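Local coordinates for possible transcriptional regulator, ArsR family protein (Rhodococcus sp., PDB 2OQG) that probably binds DNA as a winged helix-turn-helix transcriptional regulator of the ArsR family, at residues A12-A17 / C61-S66. Numbering follows the deposited sequence.
Sequences ASVFAA and CGLVES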
ATOM      1  N   ALA A  12     -20.381   8.948 -17.679  1.00 14.53           N
ATOM      2  CA  ALA A  12     -21.444   7.966 -17.656  1.00 15.32           C
ATOM      3  C   ALA A  12     -21.152   6.769 -16.732  1.00 13.08           C
ATOM      4  O   ALA A  12     -22.028   6.357 -15.953  1.00 14.01           O
ATOM      5  CB  ALA A  12     -21.756   7.470 -19.048  1.00 16.81           C
ATOM      6  N   SER A  13     -19.920   6.277 -16.769  1.00 13.38           N
ATOM      7  CA  SER A  13     -19.577   5.090 -15.950  1.00 14.10           C
ATOM      8  C   SER A  13     -19.565   5.459 -14.468  1.00 12.43           C
ATOM      9  O   SER A  13     -19.991   4.666 -13.630  1.00 12.36           O
ATOM     10  CB  SER A  13     -18.261   4.415 -16.356  1.00 16.69           C
ATOM     11  OG  SER A  13     -17.128   5.246 -16.211  1.00 21.39           O
ATOM     12  N   VAL A  14     -19.134   6.687 -14.161  1.00 11.06           N
ATOM     13  CA  VAL A  14     -19.212   7.141 -12.760  1.00 10.84           C
ATOM     14  C   VAL A  14     -20.661   7.294 -12.339  1.00 10.34           C
ATOM     15  O   VAL A  14     -21.016   6.870 -11.221  1.00 11.73           O
ATOM     16  CB  VAL A  14     -18.402   8.444 -12.544  1.00 12.39           C
ATOM     17  CG1 VAL A  14     -18.719   9.115 -11.187  1.00 11.45           C
ATOM     18  CG2 VAL A  14     -16.901   8.127 -12.637  1.00 12.25           C
ATOM     19  N   PHE A  15     -21.487   7.951 -13.170  1.00  9.23           N
ATOM     20  CA  PHE A  15     -22.886   8.086 -12.787  1.00  9.43           C
ATOM     21  C   PHE A  15     -23.477   6.699 -12.527  1.00 10.31           C
ATOM     22  O   PHE A  15     -24.185   6.487 -11.534  1.00 11.03           O
ATOM     23  CB  PHE A  15     -23.734   8.755 -13.852  1.00 10.15           C
ATOM     24  CG  PHE A  15     -23.314  10.157 -14.227  1.00 10.01           C
ATOM     25  CD1 PHE A  15     -22.580  10.969 -13.344  1.00 10.50           C
ATOM     26  CD2 PHE A  15     -23.746  10.734 -15.456  1.00 12.40           C
ATOM     27  CE1 PHE A  15     -22.312  12.322 -13.661  1.00 11.57           C
ATOM     28  CE2 PHE A  15     -23.408  12.054 -15.816  1.00 11.44           C
ATOM     29  CZ  PHE A  15     -22.688  12.851 -14.870  1.00 10.67           C
ATOM     30  N   ALA A  16     -23.216   5.756 -13.423  1.00 11.04           N
ATOM     31  CA  ALA A  16     -23.776   4.401 -13.248  1.00 12.35           C
ATOM     32  C   ALA A  16     -23.268   3.798 -11.914  1.00 12.02           C
ATOM     33  O   ALA A  16     -24.028   3.166 -11.150  1.00 13.14           O
ATOM     34  CB  ALA A  16     -23.364   3.527 -14.377  1.00 14.27           C
ATOM     35  N   ALA A  17     -21.975   3.982 -11.636  1.00 12.14           N
ATOM     36  CA  ALA A  17     -21.386   3.385 -10.443  1.00 11.78           C
ATOM     37  C   ALA A  17     -22.080   3.953  -9.197  1.00 11.56           C
ATOM     38  O   ALA A  17     -22.397   3.211  -8.271  1.00 13.67           O
ATOM     39  CB  ALA A  17     -19.896   3.602 -10.409  1.00 12.16           C
ATOM     40  N   CYS A  61     -13.916   2.656 -13.278  1.00 12.00           N
ATOM     41  CA  CYS A  61     -14.270   4.056 -13.518  1.00 13.35           C
ATOM     42  C   CYS A  61     -13.453   4.960 -12.597  1.00 12.87           C
ATOM     43  O   CYS A  61     -13.669   6.179 -12.583  1.00 15.14           O
ATOM     44  CB  CYS A  61     -15.783   4.242 -13.342  1.00 14.86           C
ATOM     45  SG  CYS A  61     -16.271   4.132 -11.667  1.00 17.52           S
ATOM     46  N   GLY A  62     -12.484   4.388 -11.880  1.00 10.90           N
ATOM     47  CA  GLY A  62     -11.524   5.186 -11.119  1.00 11.47           C
ATOM     48  C   GLY A  62     -11.928   5.569  -9.708  1.00 10.86           C
ATOM     49  O   GLY A  62     -11.233   6.360  -9.042  1.00 12.95           O
ATOM     50  N   LEU A  63     -13.017   4.999  -9.214  1.00 10.06           N
ATOM     51  CA  LEU A  63     -13.485   5.351  -7.856  1.00  7.57           C
ATOM     52  C   LEU A  63     -12.800   4.576  -6.744  1.00  8.68           C
ATOM     53  O   LEU A  63     -12.839   4.957  -5.539  1.00 11.38           O
ATOM     54  CB  LEU A  63     -15.003   5.113  -7.755  1.00  7.64           C
ATOM     55  CG  LEU A  63     -15.821   6.176  -8.502  1.00  9.58           C
ATOM     56  CD1 LEU A  63     -17.264   5.758  -8.605  1.00 14.70           C
ATOM     57  CD2 LEU A  63     -15.747   7.494  -7.717  1.00 12.36           C
ATOM     58  N   VAL A  64     -12.197   3.457  -7.138  1.00  8.81           N
ATOM     59  CA  VAL A  64     -11.474   2.540  -6.212  1.00  9.45           C
ATOM     60  C   VAL A  64     -10.175   2.117  -6.831  1.00  9.07           C
ATOM     61  O   VAL A  64     -10.085   1.931  -8.088  1.00  9.71           O
ATOM     62  CB  VAL A  64     -12.368   1.274  -5.870  1.00  8.63           C
ATOM     63  CG1 VAL A  64     -11.590   0.178  -5.245  1.00  9.61           C
ATOM     64  CG2 VAL A  64     -13.568   1.718  -5.045  1.00  9.35           C
ATOM     65  N   GLU A  65      -9.146   1.954  -5.973  1.00  9.99           N
ATOM     66  CA  GLU A  65      -7.933   1.312  -6.429  1.00 12.21           C
ATOM     67  C   GLU A  65      -7.610   0.091  -5.556  1.00 11.76           C
ATOM     68  O   GLU A  65      -7.880   0.102  -4.342  1.00 13.24           O
ATOM     69  CB  GLU A  65      -6.730   2.269  -6.490  1.00 13.84           C
ATOM     70  CG  GLU A  65      -6.274   2.776  -5.149  1.00 14.79           C
ATOM     71  CD  GLU A  65      -5.152   3.817  -5.255  1.00 17.71           C
ATOM     72  OE1 GLU A  65      -4.716   4.124  -6.404  1.00 22.62           O
ATOM     73  OE2 GLU A  65      -4.735   4.373  -4.181  1.00 23.37           O
ATOM     74  N   SER A  66      -7.017  -0.941  -6.166  1.00 11.96           N
ATOM     75  CA  SER A  66      -6.463  -2.014  -5.381  1.00 13.37           C
ATOM     76  C   SER A  66      -5.118  -1.613  -4.771  1.00 13.89           C
ATOM     77  O   SER A  66      -4.332  -0.817  -5.364  1.00 15.59           O
ATOM     78  CB  SER A  66      -6.279  -3.221  -6.254  1.00 15.86           C
ATOM     79  OG  SER A  66      -5.357  -2.861  -7.219  1.00 19.63           O
TER
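Cys61 is directed toward the face of helix 5-17 formed by Ser13, Val14 and Ala17, and it carries the largest share of the contact. Its CB lies in van der Waals contact 3.3 Å from Ser13 OG, the hydroxyl of the one exposed residue among those that touch. The chi1 of 72° sets SG astride the backbone N and C and brings the sulfur to 3.9 Å from Ala17 CB, one helical turn on from Ser13. Val14 flanks the cysteine with its CG2 branch, 4.1 Å from Cys61 CB and 3.8 Å from Cys61 O. Its other branch, CG1, reaches Leu63 CD1 more loosely, at 4.5 Å. That same leucine methyl packs 3.9 Å from Ala17 CB, so the alanine methyl touches both the sulfur and the leucine methyl. No hydrogen bond crosses the contact, which is held by van der Waals packing, mostly apolar. Between Cys61 and Leu63, Gly62 is the C-prime residue of a Schellman motif ending helix 48-60, and its positive phi turns the chain toward strand 64-69. Leu82 of helix 80-107 also touches Leu63, while Thr85 meets Val14. The N-terminal helix thus packs against the turn between helix 48-60 and the first wing strand, an arrangement consistent with the winged helix-turn-helix fold of ArsR-family regulators.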